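Local atomic coordinates of LYND (Lyngbya aestuarii, PDB entry 4V1T), a protein that probably catalyses the ATP-dependent heterocyclisation of cysteine residues in precursor peptides to thiazolines, as a YcaO-type cyclodehydratase of cyanobactin biosynthesis. Residues B[204-216]-B[356-368]. Sequence-based numbering, arbitrary orientation.
With ZN (zinc ion), chain K.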
ATOM      1  N   TRP B 204     -28.216   7.322  -1.585  1.00 44.39           N
ATOM      2  CA  TRP B 204     -28.234   5.867  -1.631  1.00 47.21           C
ATOM      3  C   TRP B 204     -28.190   5.377  -3.073  1.00 47.14           C
ATOM      4  O   TRP B 204     -27.670   4.298  -3.352  1.00 48.39           O
ATOM      5  CB  TRP B 204     -29.468   5.319  -0.928  1.00 44.87           C
ATOM      6  CG  TRP B 204     -29.664   3.854  -1.147  1.00 46.23           C
ATOM      7  CD1 TRP B 204     -29.141   2.834  -0.404  1.00 43.72           C
ATOM      8  CD2 TRP B 204     -30.426   3.251  -2.187  1.00 42.07           C
ATOM      9  NE1 TRP B 204     -29.535   1.623  -0.929  1.00 44.35           N
ATOM     10  CE2 TRP B 204     -30.327   1.850  -2.020  1.00 52.79           C
ATOM     11  CE3 TRP B 204     -31.183   3.750  -3.249  1.00 55.03           C
ATOM     12  CZ2 TRP B 204     -30.968   0.948  -2.868  1.00 52.64           C
ATOM     13  CZ3 TRP B 204     -31.821   2.850  -4.094  1.00 51.03           C
ATOM     14  CH2 TRP B 204     -31.706   1.464  -3.897  1.00 57.93           C
ATOM     15  N   ASP B 205     -28.716   6.182  -3.988  1.00 40.43           N
ATOM     16  CA  ASP B 205     -28.712   5.828  -5.395  1.00 44.19           C
ATOM     17  C   ASP B 205     -27.298   5.898  -5.977  1.00 52.72           C
ATOM     18  O   ASP B 205     -26.945   5.100  -6.858  1.00 42.53           O
ATOM     19  CB  ASP B 205     -29.653   6.750  -6.177  1.00 54.47           C
ATOM     20  CG  ASP B 205     -30.367   6.037  -7.300  1.00 66.05           C
ATOM     21  OD1 ASP B 205     -29.866   4.996  -7.762  1.00 77.91           O
ATOM     22  OD2 ASP B 205     -31.433   6.524  -7.715  1.00 67.12           O
ATOM     23  N   CYS B 206     -26.506   6.867  -5.515  1.00 43.90           N
ATOM     24  CA  CYS B 206     -25.081   6.935  -5.868  1.00 50.98           C
ATOM     25  C   CYS B 206     -24.381   5.617  -5.533  1.00 41.23           C
ATOM     26  O   CYS B 206     -23.581   5.102  -6.309  1.00 47.98           O
ATOM     27  CB  CYS B 206     -24.368   8.080  -5.130  1.00 50.81           C
ATOM     28  SG  CYS B 206     -24.853   9.753  -5.596  1.00 48.48           S
ATOM     29  N   LEU B 207     -24.691   5.096  -4.350  1.00 38.25           N
ATOM     30  CA  LEU B 207     -24.129   3.837  -3.875  1.00 40.31           C
ATOM     31  C   LEU B 207     -24.714   2.652  -4.654  1.00 41.89           C
ATOM     32  O   LEU B 207     -23.986   1.765  -5.117  1.00 41.94           O
ATOM     33  CB  LEU B 207     -24.404   3.688  -2.376  1.00 44.48           C
ATOM     34  CG  LEU B 207     -24.070   2.357  -1.714  1.00 44.15           C
ATOM     35  CD1 LEU B 207     -22.575   2.107  -1.716  1.00 45.38           C
ATOM     36  CD2 LEU B 207     -24.608   2.321  -0.301  1.00 41.49           C
ATOM     37  N   ALA B 208     -26.029   2.643  -4.815  1.00 44.02           N
ATOM     38  CA  ALA B 208     -26.703   1.539  -5.484  1.00 50.81           C
ATOM     39  C   ALA B 208     -26.126   1.300  -6.881  1.00 53.30           C
ATOM     40  O   ALA B 208     -25.950   0.161  -7.300  1.00 55.54           O
ATOM     41  CB  ALA B 208     -28.192   1.808  -5.559  1.00 53.84           C
ATOM     42  N   HIS B 209     -25.817   2.382  -7.586  1.00 43.15           N
ATOM     43  CA  HIS B 209     -25.285   2.304  -8.941  1.00 44.21           C
ATOM     44  C   HIS B 209     -23.951   1.548  -8.963  1.00 44.27           C
ATOM     45  O   HIS B 209     -23.635   0.866  -9.921  1.00 48.17           O
ATOM     46  CB  HIS B 209     -25.113   3.709  -9.521  1.00 44.84           C
ATOM     47  CG  HIS B 209     -24.807   3.736 -10.984  1.00 49.02           C
ATOM     48  ND1 HIS B 209     -23.522   3.781 -11.480  1.00 56.16           N
ATOM     49  CD2 HIS B 209     -25.628   3.747 -12.066  1.00 56.96           C
ATOM     50  CE1 HIS B 209     -23.563   3.811 -12.801  1.00 57.75           C
ATOM     51  NE2 HIS B 209     -24.829   3.791 -13.182  1.00 57.90           N
ATOM     52  N   ARG B 210     -23.166   1.678  -7.903  1.00 49.60           N
ATOM     53  CA  ARG B 210     -21.918   0.934  -7.800  1.00 46.77           C
ATOM     54  C   ARG B 210     -22.181  -0.504  -7.346  1.00 48.33           C
ATOM     55  O   ARG B 210     -21.593  -1.448  -7.873  1.00 54.82           O
ATOM     56  CB  ARG B 210     -20.958   1.629  -6.824  1.00 52.55           C
ATOM     57  CG  ARG B 210     -20.492   3.021  -7.246  1.00 47.94           C
ATOM     58  CD  ARG B 210     -19.550   2.956  -8.440  1.00 65.26           C
ATOM     59  NE  ARG B 210     -19.290   4.282  -8.991  1.00 70.25           N
ATOM     60  CZ  ARG B 210     -18.276   5.066  -8.640  1.00 59.64           C
ATOM     61  NH1 ARG B 210     -17.397   4.678  -7.728  1.00 75.43           N
ATOM     62  NH2 ARG B 210     -18.147   6.257  -9.206  1.00 65.15           N
ATOM     63  N   LEU B 211     -23.059  -0.659  -6.363  1.00 50.14           N
ATOM     64  CA  LEU B 211     -23.373  -1.976  -5.804  1.00 54.94           C
ATOM     65  C   LEU B 211     -23.925  -2.939  -6.842  1.00 51.98           C
ATOM     66  O   LEU B 211     -23.427  -4.057  -6.968  1.00 50.97           O
ATOM     67  CB  LEU B 211     -24.386  -1.850  -4.662  1.00 55.28           C
ATOM     68  CG  LEU B 211     -23.888  -1.316  -3.328  1.00 62.82           C
ATOM     69  CD1 LEU B 211     -25.035  -1.194  -2.333  1.00 70.81           C
ATOM     70  CD2 LEU B 211     -22.792  -2.202  -2.760  1.00 74.78           C
ATOM     71  N   ARG B 212     -24.955  -2.506  -7.569  1.00 57.04           N
ATOM     72  CA  ARG B 212     -25.562  -3.308  -8.641  1.00 63.70           C
ATOM     73  C   ARG B 212     -24.492  -3.849  -9.587  1.00 60.77           C
ATOM     74  O   ARG B 212     -24.501  -5.014  -9.961  1.00 59.89           O
ATOM     75  CB  ARG B 212     -26.590  -2.472  -9.421  1.00 64.50           C
ATOM     76  CG  ARG B 212     -28.013  -2.570  -8.888  1.00 80.26           C
ATOM     77  CD  ARG B 212     -28.802  -1.291  -9.122  1.00 81.31           C
ATOM     78  NE  ARG B 212     -29.942  -1.206  -8.217  1.00 69.53           N
ATOM     79  CZ  ARG B 212     -30.551  -0.078  -7.865  1.00 73.85           C
ATOM     80  NH1 ARG B 212     -30.150   1.101  -8.344  1.00 87.15           N
ATOM     81  NH2 ARG B 212     -31.567  -0.125  -7.015  1.00 68.06           N
ATOM     82  N   GLY B 213     -23.558  -2.984  -9.951  1.00 64.06           N
ATOM     83  CA  GLY B 213     -22.491  -3.344 -10.860  1.00 58.67           C
ATOM     84  C   GLY B 213     -21.497  -4.329 -10.288  1.00 61.75           C
ATOM     85  O   GLY B 213     -21.040  -5.235 -10.984  1.00 65.62           O
ATOM     86  N   ASN B 214     -21.155  -4.161  -9.017  1.00 55.27           N
ATOM     87  CA  ASN B 214     -20.183  -5.038  -8.374  1.00 54.40           C
ATOM     88  C   ASN B 214     -20.788  -6.342  -7.837  1.00 56.65           C
ATOM     89  O   ASN B 214     -20.124  -7.089  -7.122  1.00 74.19           O
ATOM     90  CB  ASN B 214     -19.473  -4.277  -7.247  1.00 57.29           C
ATOM     91  CG  ASN B 214     -18.712  -3.073  -7.759  1.00 52.73           C
ATOM     92  OD1 ASN B 214     -18.192  -3.086  -8.873  1.00 56.82           O
ATOM     93  ND2 ASN B 214     -18.638  -2.024  -6.950  1.00 53.29           N
ATOM     94  N   ARG B 215     -22.049  -6.603  -8.175  1.00 68.61           N
ATOM     95  CA  ARG B 215     -22.710  -7.857  -7.824  1.00 67.79           C
ATOM     96  C   ARG B 215     -23.228  -8.534  -9.084  1.00 65.27           C
ATOM     97  O   ARG B 215     -24.434  -8.715  -9.257  1.00 64.76           O
ATOM     98  CB  ARG B 215     -23.875  -7.611  -6.871  1.00 63.67           C
ATOM     99  CG  ARG B 215     -23.505  -7.086  -5.499  1.00 73.34           C
ATOM    100  CD  ARG B 215     -24.636  -7.391  -4.540  1.00 70.20           C
ATOM    101  NE  ARG B 215     -24.524  -6.672  -3.281  1.00 59.42           N
ATOM    102  CZ  ARG B 215     -25.542  -6.434  -2.462  1.00 66.75           C
ATOM    103  NH1 ARG B 215     -26.766  -6.857  -2.768  1.00 52.33           N
ATOM    104  NH2 ARG B 215     -25.339  -5.761  -1.337  1.00 73.80           N
ATOM    105  N   GLU B 216     -22.317  -8.903  -9.971  1.00 69.24           N
ATOM    106  CA  GLU B 216     -22.707  -9.392 -11.290  1.00 75.98           C
ATOM    107  C   GLU B 216     -23.390 -10.757 -11.221  1.00 80.16           C
ATOM    108  O   GLU B 216     -24.279 -11.047 -12.025  1.00 77.14           O
ATOM    109  CB  GLU B 216     -21.496  -9.453 -12.220  1.00 79.88           C
ATOM    110  CG  GLU B 216     -20.506 -10.545 -11.880  1.00 95.94           C
ATOM    111  CD  GLU B 216     -19.618 -10.181 -10.715  1.00113.59           C
ATOM    112  OE1 GLU B 216     -19.842  -9.122 -10.085  1.00118.63           O
ATOM    113  OE2 GLU B 216     -18.689 -10.959 -10.426  1.00123.16           O
ATOM    114  N   GLN B 356      -6.749   5.618  -6.454  1.00 44.39           N
ATOM    115  CA  GLN B 356      -6.730   4.434  -5.582  1.00 49.15           C
ATOM    116  C   GLN B 356      -8.107   4.140  -5.021  1.00 38.92           C
ATOM    117  O   GLN B 356      -8.505   2.978  -4.920  1.00 38.60           O
ATOM    118  CB  GLN B 356      -5.803   4.637  -4.379  1.00 58.48           C
ATOM    119  CG  GLN B 356      -4.351   4.840  -4.709  1.00 75.64           C
ATOM    120  CD  GLN B 356      -3.460   4.946  -3.479  1.00 73.42           C
ATOM    121  OE1 GLN B 356      -2.280   4.603  -3.529  1.00 98.42           O
ATOM    122  NE2 GLN B 356      -4.010   5.440  -2.377  1.00 67.61           N
ATOM    123  N   HIS B 357      -8.814   5.205  -4.645  1.00 42.66           N
ATOM    124  CA  HIS B 357     -10.120   5.094  -3.992  1.00 42.96           C
ATOM    125  C   HIS B 357     -11.159   4.371  -4.849  1.00 37.05           C
ATOM    126  O   HIS B 357     -12.167   3.880  -4.338  1.00 40.28           O
ATOM    127  CB  HIS B 357     -10.640   6.485  -3.620  1.00 41.61           C
ATOM    128  CG  HIS B 357     -10.793   7.407  -4.787  1.00 48.87           C
ATOM    129  ND1 HIS B 357     -12.008   7.647  -5.393  1.00 57.19           N
ATOM    130  CD2 HIS B 357      -9.883   8.141  -5.467  1.00 51.88           C
ATOM    131  CE1 HIS B 357     -11.839   8.492  -6.393  1.00 44.19           C
ATOM    132  NE2 HIS B 357     -10.558   8.807  -6.457  1.00 49.78           N
ATOM    133  N   LEU B 358     -10.914   4.315  -6.155  1.00 44.81           N
ATOM    134  CA  LEU B 358     -11.811   3.608  -7.056  1.00 44.86           C
ATOM    135  C   LEU B 358     -11.678   2.088  -6.901  1.00 52.61           C
ATOM    136  O   LEU B 358     -12.491   1.332  -7.438  1.00 38.36           O
ATOM    137  CB  LEU B 358     -11.538   4.024  -8.495  1.00 44.06           C
ATOM    138  CG  LEU B 358     -11.813   5.487  -8.826  1.00 47.20           C
ATOM    139  CD1 LEU B 358     -11.478   5.743 -10.291  1.00 35.74           C
ATOM    140  CD2 LEU B 358     -13.252   5.869  -8.540  1.00 48.52           C
ATOM    141  N   ILE B 359     -10.658   1.642  -6.167  1.00 46.66           N
ATOM    142  CA  ILE B 359     -10.486   0.207  -5.903  1.00 52.82           C
ATOM    143  C   ILE B 359     -11.329  -0.204  -4.703  1.00 51.17           C
ATOM    144  O   ILE B 359     -10.984   0.089  -3.558  1.00 61.72           O
ATOM    145  CB  ILE B 359      -9.008  -0.171  -5.646  1.00 52.94           C
ATOM    146  CG1 ILE B 359      -8.110   0.285  -6.801  1.00 44.53           C
ATOM    147  CG2 ILE B 359      -8.871  -1.681  -5.476  1.00 48.75           C
ATOM    148  CD1 ILE B 359      -6.642   0.360  -6.458  1.00 45.03           C
ATOM    149  N   SER B 360     -12.433  -0.879  -4.981  1.00 55.42           N
ATOM    150  CA  SER B 360     -13.344  -1.346  -3.949  1.00 52.24           C
ATOM    151  C   SER B 360     -14.445  -2.197  -4.556  1.00 50.73           C
ATOM    152  O   SER B 360     -15.138  -1.749  -5.471  1.00 47.46           O
ATOM    153  CB  SER B 360     -13.980  -0.168  -3.218  1.00 38.37           C
ATOM    154  OG  SER B 360     -15.076  -0.610  -2.433  1.00 38.45           O
ATOM    155  N   PRO B 361     -14.636  -3.420  -4.037  1.00 52.50           N
ATOM    156  CA  PRO B 361     -15.717  -4.255  -4.565  1.00 50.54           C
ATOM    157  C   PRO B 361     -17.102  -3.845  -4.076  1.00 46.10           C
ATOM    158  O   PRO B 361     -18.081  -4.489  -4.426  1.00 52.93           O
ATOM    159  CB  PRO B 361     -15.353  -5.649  -4.055  1.00 53.86           C
ATOM    160  CG  PRO B 361     -14.622  -5.403  -2.793  1.00 54.40           C
ATOM    161  CD  PRO B 361     -13.880  -4.105  -2.973  1.00 48.33           C
ATOM    162  N   VAL B 362     -17.175  -2.773  -3.283  1.00 38.29           N
ATOM    163  CA  VAL B 362     -18.437  -2.295  -2.721  1.00 42.21           C
ATOM    164  C   VAL B 362     -18.845  -0.973  -3.359  1.00 46.09           C
ATOM    165  O   VAL B 362     -19.925  -0.861  -3.942  1.00 48.86           O
ATOM    166  CB  VAL B 362     -18.326  -2.111  -1.191  1.00 53.67           C
ATOM    167  CG1 VAL B 362     -19.626  -1.567  -0.605  1.00 50.60           C
ATOM    168  CG2 VAL B 362     -17.941  -3.429  -0.531  1.00 52.59           C
ATOM    169  N   THR B 363     -17.967   0.014  -3.255  1.00 49.34           N
ATOM    170  CA  THR B 363     -18.245   1.371  -3.716  1.00 55.92           C
ATOM    171  C   THR B 363     -17.419   1.758  -4.940  1.00 56.12           C
ATOM    172  O   THR B 363     -17.602   2.837  -5.509  1.00 56.42           O
ATOM    173  CB  THR B 363     -17.941   2.390  -2.596  1.00 53.04           C
ATOM    174  OG1 THR B 363     -18.586   3.626  -2.886  1.00 83.15           O
ATOM    175  CG2 THR B 363     -16.445   2.610  -2.471  1.00 48.52           C
ATOM    176  N   GLY B 364     -16.494   0.882  -5.322  1.00 56.46           N
ATOM    177  CA  GLY B 364     -15.542   1.188  -6.374  1.00 66.01           C
ATOM    178  C   GLY B 364     -15.951   0.688  -7.745  1.00 62.95           C
ATOM    179  O   GLY B 364     -17.068   0.231  -7.945  1.00 61.50           O
ATOM    180  N   VAL B 365     -15.018   0.777  -8.684  1.00 66.77           N
ATOM    181  CA  VAL B 365     -15.242   0.352 -10.065  1.00 65.51           C
ATOM    182  C   VAL B 365     -14.254  -0.729 -10.477  1.00 63.56           C
ATOM    183  O   VAL B 365     -14.420  -1.336 -11.525  1.00 63.60           O
ATOM    184  CB  VAL B 365     -15.128   1.531 -11.051  1.00 66.16           C
ATOM    185  CG1 VAL B 365     -16.173   2.580 -10.727  1.00 73.44           C
ATOM    186  CG2 VAL B 365     -13.740   2.139 -10.991  1.00 78.59           C
ATOM    187  N   VAL B 366     -13.216  -0.945  -9.664  1.00 61.80           N
ATOM    188  CA  VAL B 366     -12.289  -2.059  -9.875  1.00 67.78           C
ATOM    189  C   VAL B 366     -12.258  -2.932  -8.624  1.00 60.41           C
ATOM    190  O   VAL B 366     -12.133  -2.435  -7.512  1.00 56.06           O
ATOM    191  CB  VAL B 366     -10.868  -1.573 -10.263  1.00 63.05           C
ATOM    192  CG1 VAL B 366     -10.950  -0.403 -11.222  1.00 68.28           C
ATOM    193  CG2 VAL B 366     -10.075  -1.132  -9.072  1.00 74.54           C
ATOM    194  N   THR B 367     -12.406  -4.236  -8.817  1.00 59.26           N
ATOM    195  CA  THR B 367     -12.564  -5.171  -7.708  1.00 64.28           C
ATOM    196  C   THR B 367     -11.319  -5.205  -6.852  1.00 54.67           C
ATOM    197  O   THR B 367     -11.387  -5.012  -5.653  1.00 65.41           O
ATOM    198  CB  THR B 367     -12.844  -6.606  -8.209  1.00 68.19           C
ATOM    199  OG1 THR B 367     -13.842  -6.571  -9.234  1.00 70.35           O
ATOM    200  CG2 THR B 367     -13.308  -7.505  -7.067  1.00 75.24           C
ATOM    201  N   GLU B 368     -10.191  -5.460  -7.497  1.00 60.18           N
ATOM    202  CA  GLU B 368      -8.904  -5.604  -6.825  1.00 56.83           C
ATOM    203  C   GLU B 368      -7.798  -5.047  -7.712  1.00 51.72           C
ATOM    204  O   GLU B 368      -8.029  -4.688  -8.867  1.00 59.78           O
ATOM    205  CB  GLU B 368      -8.624  -7.078  -6.529  1.00 67.04           C
ATOM    206  CG  GLU B 368      -8.565  -7.949  -7.782  1.00 78.47           C
ATOM    207  CD  GLU B 368      -8.509  -9.433  -7.486  1.00 85.31           C
ATOM    208  OE1 GLU B 368      -8.171  -9.804  -6.344  1.00 90.13           O
ATOM    209  OE2 GLU B 368      -8.792 -10.233  -8.406  1.00 91.03           O
TER
HETATM  210 ZN    ZN K 776     -27.116  10.411  -5.874  1.00138.08          ZN
HETATM  211  O   HOH W   1     -15.377  -2.676  -8.164  1.00 50.68           O
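With CG set anti to the carbonyl carbon (chi1 -64°) and the chain bent at chi2 (-70°), the side chain of Arg210 leaves helix 204-213 and reaches the carbonyls of Thr363 and Gly364 in segment 356-368. Its NH1 donates to Thr363 O at 2.9 Å; the bond is bent, 144° at the hydrogen, and the acceptor is tilted slightly from the guanidinium plane while the donor lies in the carbonyl plane. Val365 CG1 sits over one face of the guanidinium, towards its rim, 3.9 Å from Arg210 NH1. With NH2 held by a salt bridge to Asp724, the guanidinium is fixed by two polar partners and a methyl.

One turn on, Asn214 adopts a similar chi1, which turns its amide to the same loop. Asn214 ND2 gives a nearly straight bond to Gly364 O at 2.9 Å, approaching from above that carbonyl plane, and a weak one to Val362 O. The other end of the amide, OD1, accepts from a water that also donates to Ser360 O, while Asn214 CB presses on Pro361 O at 3.2 Å. Arg210 and Asn214 between them thus bond to carbonyls of Thr363 and Gly364, and weakly to that of Val362, in this buried contact. The loop is curled by an ST turn and ST motif, in which Ser360 OG, also hydrogen-bonded to His303 ND1, accepts from Val362 N and Thr363 N. Next to the turn, Leu211 and Val362 lie side by side, with Leu211 CD2 3.9 Å from Val362 CG1.

The helix begins at the zinc site, where Cys206 SG binds the metal with Cys203, Cys311 and Cys314. Strand 189-196 packs through Trp191 on Leu211 and Val362, strand 299-304 backs the loop through Lys301 and His303, and helix 413-429 meets Leu358 and Val366, joining the zinc-bearing part of the chain to the YcaO region.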